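Local coordinates for protein ribose 5-phosphate isomerase RpiB (Thermoanaerobacter tengcongensis, PDB 4EGS) that probably dephosphorylates phosphotyrosine through this N-terminal low molecular weight phosphatase domain of a longer protein, which probably also has aldose-ketose isomerase activity, at residues 43-57 and 89-103. Numbering follows the deposited sequence.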
loop_
_atom_site.group_PDB
_atom_site.type_symbol
_atom_site.label_atom_id
_atom_site.label_comp_id
_atom_site.label_asym_id
_atom_site.label_seq_id
_atom_site.Cartn_x
_atom_site.Cartn_y
_atom_site.Cartn_z
ATOM N N GLY A 43 -23.510 3.646 12.289
ATOM C CA GLY A 43 -23.971 5.023 12.262
ATOM C C GLY A 43 -22.878 6.048 12.022
ATOM O O GLY A 43 -23.150 7.248 11.993
ATOM N N ASN A 44 -21.646 5.575 11.853
ATOM C CA ASN A 44 -20.500 6.445 11.589
ATOM C C ASN A 44 -20.337 7.561 12.624
ATOM O O ASN A 44 -20.198 8.734 12.277
ATOM C CB ASN A 44 -20.580 7.028 10.173
ATOM C CG ASN A 44 -19.270 7.636 9.721
ATOM O OD1 ASN A 44 -18.215 7.329 10.273
ATOM N ND2 ASN A 44 -19.331 8.509 8.721
ATOM N N THR A 45 -20.359 7.184 13.898
ATOM C CA THR A 45 -20.259 8.148 14.986
ATOM C C THR A 45 -19.135 7.787 15.960
ATOM O O THR A 45 -18.437 8.665 16.469
ATOM C CB THR A 45 -21.616 8.297 15.732
ATOM O OG1 THR A 45 -22.396 9.323 15.107
ATOM C CG2 THR A 45 -21.415 8.665 17.191
ATOM N N CYS A 46 -18.943 6.494 16.195
ATOM C CA CYS A 46 -17.976 6.048 17.194
ATOM C C CYS A 46 -16.706 5.419 16.613
ATOM O O CYS A 46 -15.670 6.076 16.539
ATOM C CB CYS A 46 -18.644 5.110 18.205
ATOM S SG CYS A 46 -19.931 5.913 19.201
ATOM N N ARG A 47 -16.782 4.156 16.200
ATOM C CA ARG A 47 -15.586 3.415 15.793
ATOM C C ARG A 47 -14.958 3.921 14.494
ATOM O O ARG A 47 -13.758 4.194 14.445
ATOM C CB ARG A 47 -15.884 1.922 15.643
ATOM C CG ARG A 47 -16.906 1.360 16.602
ATOM C CD ARG A 47 -17.957 0.606 15.810
ATOM N NE ARG A 47 -18.467 -0.571 16.502
ATOM C CZ ARG A 47 -19.620 -1.159 16.206
ATOM N NH1 ARG A 47 -20.390 -0.667 15.246
ATOM N NH2 ARG A 47 -20.011 -2.232 16.878
ATOM N N SER A 48 -15.765 4.013 13.441
ATOM C CA SER A 48 -15.276 4.469 12.138
ATOM C C SER A 48 -14.582 5.838 12.159
ATOM O O SER A 48 -13.530 5.991 11.543
ATOM C CB SER A 48 -16.382 4.427 11.075
ATOM O OG SER A 48 -16.579 3.108 10.601
ATOM N N PRO A 49 -15.164 6.836 12.854
ATOM C CA PRO A 49 -14.411 8.091 12.958
ATOM C C PRO A 49 -13.109 7.908 13.734
ATOM O O PRO A 49 -12.112 8.555 13.416
ATOM C CB PRO A 49 -15.359 9.006 13.738
ATOM C CG PRO A 49 -16.713 8.454 13.480
ATOM C CD PRO A 49 -16.525 6.972 13.405
ATOM N N MET A 50 -13.128 7.034 14.734
ATOM C CA MET A 50 -11.937 6.740 15.526
ATOM C C MET A 50 -10.910 5.968 14.708
ATOM O O MET A 50 -9.730 6.321 14.688
ATOM C CB MET A 50 -12.301 5.955 16.791
ATOM C CG MET A 50 -12.963 6.794 17.876
ATOM S SD MET A 50 -13.700 5.805 19.197
ATOM C CE MET A 50 -12.243 5.172 20.015
ATOM N N ALA A 51 -11.366 4.915 14.036
ATOM C CA ALA A 51 -10.498 4.110 13.186
ATOM C C ALA A 51 -9.876 4.964 12.086
ATOM O O ALA A 51 -8.698 4.818 11.767
ATOM C CB ALA A 51 -11.273 2.951 12.583
ATOM N N GLU A 52 -10.677 5.858 11.517
ATOM C CA GLU A 52 -10.199 6.784 10.500
ATOM C C GLU A 52 -9.213 7.783 11.093
ATOM O O GLU A 52 -8.194 8.106 10.481
ATOM C CB GLU A 52 -11.374 7.538 9.880
ATOM C CG GLU A 52 -10.979 8.687 8.975
ATOM C CD GLU A 52 -12.142 9.605 8.669
ATOM O OE1 GLU A 52 -11.955 10.570 7.897
ATOM O OE2 GLU A 52 -13.245 9.366 9.206
ATOM N N GLY A 53 -9.527 8.264 12.292
ATOM C CA GLY A 53 -8.733 9.284 12.951
ATOM C C GLY A 53 -7.298 8.885 13.236
ATOM O O GLY A 53 -6.366 9.564 12.804
ATOM N N ILE A 54 -7.111 7.788 13.963
ATOM C CA ILE A 54 -5.767 7.377 14.357
ATOM C C ILE A 54 -4.982 6.741 13.207
ATOM O O ILE A 54 -3.752 6.739 13.222
ATOM C CB ILE A 54 -5.769 6.453 15.605
ATOM C CG1 ILE A 54 -5.622 4.979 15.214
ATOM C CG2 ILE A 54 -7.018 6.687 16.444
ATOM C CD1 ILE A 54 -6.912 4.326 14.788
ATOM N N PHE A 55 -5.690 6.209 12.212
ATOM C CA PHE A 55 -5.034 5.669 11.023
ATOM C C PHE A 55 -4.271 6.777 10.317
ATOM O O PHE A 55 -3.089 6.630 10.013
ATOM C CB PHE A 55 -6.046 5.044 10.060
ATOM C CG PHE A 55 -5.439 4.571 8.761
ATOM C CD1 PHE A 55 -4.934 3.287 8.643
ATOM C CD2 PHE A 55 -5.377 5.411 7.659
ATOM C CE1 PHE A 55 -4.378 2.851 7.453
ATOM C CE2 PHE A 55 -4.822 4.983 6.470
ATOM C CZ PHE A 55 -4.323 3.700 6.366
ATOM N N ASN A 56 -4.963 7.881 10.051
ATOM C CA ASN A 56 -4.343 9.039 9.425
ATOM C C ASN A 56 -3.194 9.575 10.264
ATOM O O ASN A 56 -2.119 9.850 9.740
ATOM C CB ASN A 56 -5.375 10.138 9.163
ATOM C CG ASN A 56 -6.328 9.784 8.038
ATOM O OD1 ASN A 56 -5.983 9.019 7.137
ATOM N ND2 ASN A 56 -7.532 10.344 8.080
ATOM N N ALA A 57 -3.421 9.700 11.569
ATOM C CA ALA A 57 -2.388 10.162 12.493
ATOM C C ALA A 57 -1.148 9.273 12.436
ATOM O O ALA A 57 -0.024 9.752 12.577
ATOM C CB ALA A 57 -2.931 10.228 13.911
ATOM N N LEU A 89 -9.803 10.140 22.050
ATOM C CA LEU A 89 -8.797 10.208 21.004
ATOM C C LEU A 89 -7.898 11.418 21.218
ATOM O O LEU A 89 -6.741 11.421 20.804
ATOM C CB LEU A 89 -9.458 10.270 19.628
ATOM C CG LEU A 89 -9.320 9.010 18.773
ATOM C CD1 LEU A 89 -9.750 7.778 19.548
ATOM C CD2 LEU A 89 -10.122 9.153 17.493
ATOM N N LYS A 90 -8.438 12.440 21.874
ATOM C CA LYS A 90 -7.716 13.684 22.112
ATOM C C LYS A 90 -6.708 13.476 23.245
ATOM O O LYS A 90 -5.528 13.812 23.117
ATOM C CB LYS A 90 -8.713 14.801 22.457
ATOM C CG LYS A 90 -8.286 16.216 22.087
ATOM C CD LYS A 90 -8.327 16.423 20.602
ATOM C CE LYS A 90 -8.484 17.871 20.255
ATOM N NZ LYS A 90 -7.292 18.592 20.750
ATOM N N LYS A 91 -7.176 12.892 24.344
ATOM C CA LYS A 91 -6.340 12.680 25.522
ATOM C C LYS A 91 -5.273 11.623 25.265
ATOM O O LYS A 91 -4.090 11.839 25.532
ATOM C CB LYS A 91 -7.193 12.275 26.731
ATOM C CG LYS A 91 -8.235 13.306 27.136
ATOM C CD LYS A 91 -8.755 13.069 28.547
ATOM C CE LYS A 91 -9.467 11.732 28.669
ATOM N NZ LYS A 91 -10.712 11.687 27.857
ATOM N N GLU A 92 -5.695 10.484 24.729
ATOM C CA GLU A 92 -4.805 9.334 24.605
ATOM C C GLU A 92 -3.804 9.433 23.456
ATOM O O GLU A 92 -2.630 9.106 23.629
ATOM C CB GLU A 92 -5.607 8.032 24.494
ATOM C CG GLU A 92 -6.611 7.805 25.618
ATOM C CD GLU A 92 -5.983 7.837 26.996
ATOM O OE1 GLU A 92 -4.874 7.286 27.162
ATOM O OE2 GLU A 92 -6.601 8.418 27.912
ATOM N N TYR A 93 -4.257 9.879 22.288
ATOM C CA TYR A 93 -3.409 9.844 21.097
ATOM C C TYR A 93 -3.105 11.216 20.494
ATOM O O TYR A 93 -2.291 11.327 19.578
ATOM C CB TYR A 93 -4.020 8.920 20.040
ATOM C CG TYR A 93 -4.342 7.540 20.567
ATOM C CD1 TYR A 93 -5.656 7.151 20.792
ATOM C CD2 TYR A 93 -3.331 6.632 20.854
ATOM C CE1 TYR A 93 -5.955 5.892 21.278
ATOM C CE2 TYR A 93 -3.620 5.370 21.342
ATOM C CZ TYR A 93 -4.934 5.007 21.551
ATOM O OH TYR A 93 -5.230 3.753 22.035
ATOM N N GLY A 94 -3.756 12.254 21.004
ATOM C CA GLY A 94 -3.494 13.607 20.545
ATOM C C GLY A 94 -4.105 13.940 19.196
ATOM O O GLY A 94 -3.770 14.959 18.592
ATOM N N ILE A 95 -4.999 13.080 18.717
ATOM C CA ILE A 95 -5.725 13.356 17.482
ATOM C C ILE A 95 -7.075 13.987 17.818
ATOM O O ILE A 95 -7.602 13.792 18.912
ATOM C CB ILE A 95 -5.906 12.087 16.620
ATOM C CG1 ILE A 95 -6.091 12.461 15.149
ATOM C CG2 ILE A 95 -7.069 11.256 17.118
ATOM C CD1 ILE A 95 -4.961 13.304 14.593
ATOM N N ASP A 96 -7.628 14.747 16.879
ATOM C CA ASP A 96 -8.803 15.562 17.162
ATOM C C ASP A 96 -10.128 14.922 16.748
ATOM O O ASP A 96 -10.977 14.654 17.596
ATOM C CB ASP A 96 -8.667 16.936 16.504
ATOM C CG ASP A 96 -9.600 17.963 17.107
ATOM O OD1 ASP A 96 -10.504 17.568 17.873
ATOM O OD2 ASP A 96 -9.430 19.167 16.823
ATOM N N ILE A 97 -10.296 14.714 15.444
ATOM C CA ILE A 97 -11.559 14.266 14.835
ATOM C C ILE A 97 -12.785 15.141 15.165
ATOM O O ILE A 97 -13.929 14.720 14.979
ATOM C CB ILE A 97 -11.847 12.739 15.048
ATOM C CG1 ILE A 97 -12.572 12.453 16.369
ATOM C CG2 ILE A 97 -10.563 11.934 14.937
ATOM C CD1 ILE A 97 -13.116 11.045 16.479
ATOM N N SER A 98 -12.540 16.371 15.613
ATOM C CA SER A 98 -13.627 17.304 15.921
ATOM C C SER A 98 -14.411 17.709 14.680
ATOM O O SER A 98 -15.575 18.096 14.777
ATOM C CB SER A 98 -13.102 18.567 16.606
ATOM O OG SER A 98 -12.627 18.292 17.912
ATOM N N ASP A 99 -13.770 17.630 13.518
ATOM C CA ASP A 99 -14.396 18.062 12.273
ATOM C C ASP A 99 -15.106 16.939 11.516
ATOM O O ASP A 99 -15.510 17.125 10.369
ATOM C CB ASP A 99 -13.376 18.750 11.360
ATOM N N HIS A 100 -15.267 15.782 12.152
ATOM C CA HIS A 100 -15.985 14.677 11.518
ATOM C C HIS A 100 -17.495 14.880 11.590
ATOM O O HIS A 100 -18.018 15.432 12.558
ATOM C CB HIS A 100 -15.606 13.332 12.145
ATOM C CG HIS A 100 -16.364 12.170 11.580
ATOM N ND1 HIS A 100 -15.957 11.494 10.450
ATOM C CD2 HIS A 100 -17.511 11.573 11.983
ATOM C CE1 HIS A 100 -16.817 10.526 10.186
ATOM N NE2 HIS A 100 -17.769 10.553 11.101
ATOM N N ARG A 101 -18.185 14.436 10.547
ATOM C CA ARG A 101 -19.637 14.476 10.508
ATOM C C ARG A 101 -20.142 13.149 9.951
ATOM O O ARG A 101 -19.579 12.617 8.994
ATOM C CB ARG A 101 -20.118 15.639 9.640
ATOM C CG ARG A 101 -21.131 16.549 10.320
ATOM C CD ARG A 101 -20.504 17.860 10.775
ATOM N NE ARG A 101 -19.499 17.669 11.817
ATOM C CZ ARG A 101 -18.796 18.655 12.364
ATOM N NH1 ARG A 101 -18.986 19.907 11.968
ATOM N NH2 ARG A 101 -17.901 18.392 13.306
ATOM N N ALA A 102 -21.197 12.612 10.557
ATOM C CA ALA A 102 -21.726 11.312 10.154
ATOM C C ALA A 102 -22.227 11.319 8.713
ATOM O O ALA A 102 -22.993 12.195 8.315
ATOM C CB ALA A 102 -22.832 10.868 11.101
ATOM N N LYS A 103 -21.781 10.340 7.934
ATOM C CA LYS A 103 -22.215 10.204 6.550
ATOM C C LYS A 103 -22.767 8.802 6.316
ATOM O O LYS A 103 -22.141 7.814 6.703
ATOM C CB LYS A 103 -21.042 10.444 5.598
ATOM C CG LYS A 103 -20.110 11.572 6.000
ATOM C CD LYS A 103 -20.650 12.932 5.600
ATOM C CE LYS A 103 -19.643 14.018 5.936
ATOM N NZ LYS A 103 -20.059 15.356 5.438
#
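Leu89 lays its two methyl branches against helix 47-61 at Met50: CD2 rests 3.6 Å from Met50 CA, while CD1 meets Met50 CE, the methionine chain bending at chi3. Ile54 crosses the same leucine at about a right angle, its CG2 touching Leu89 CG. Leu89 O accepts from both Tyr93 N and Ile95 N. After Gly94, at positive phi, the chain runs antiparallel to helix 47-61. Ile95 puts CD1 3.7 Å from Ala57 CB and CG1 against Gly53 O. At Ile97, CG2 sits 3.8 Å from Gly53 CA, an approach that depends on the bare glycine surface, while CD1 reaches Pro49 CB. The helix being covered follows the phosphate-binding loop of the low molecular weight phosphatase fold, whose residues 43-47 line the bicarbonate pocket seen here with Cys41, the predicted nucleophile. A type I turn from Ile97 leads to His100, whose CG is anti to its N (chi1 177°), extending the imidazole over Pro49. Pro49 CG lies 3.7 Å from the His100 ring centroid, 29° off the normal, a CH-pi contact. In the ring plane, His100 NE2 donates to Asn44 O (3.3 Å, N-H...O 153°), although it stands above the carbonyl plane, so the imidazole is joined to the loop by one rather long bond. Glu52 OE2, hydrogen-bonded to Ser70, approaches His100 ND1 obliquely at 3.7 Å. Ala102 CB then packs 3.6 Å from Asn44 O and close to Gly43 O.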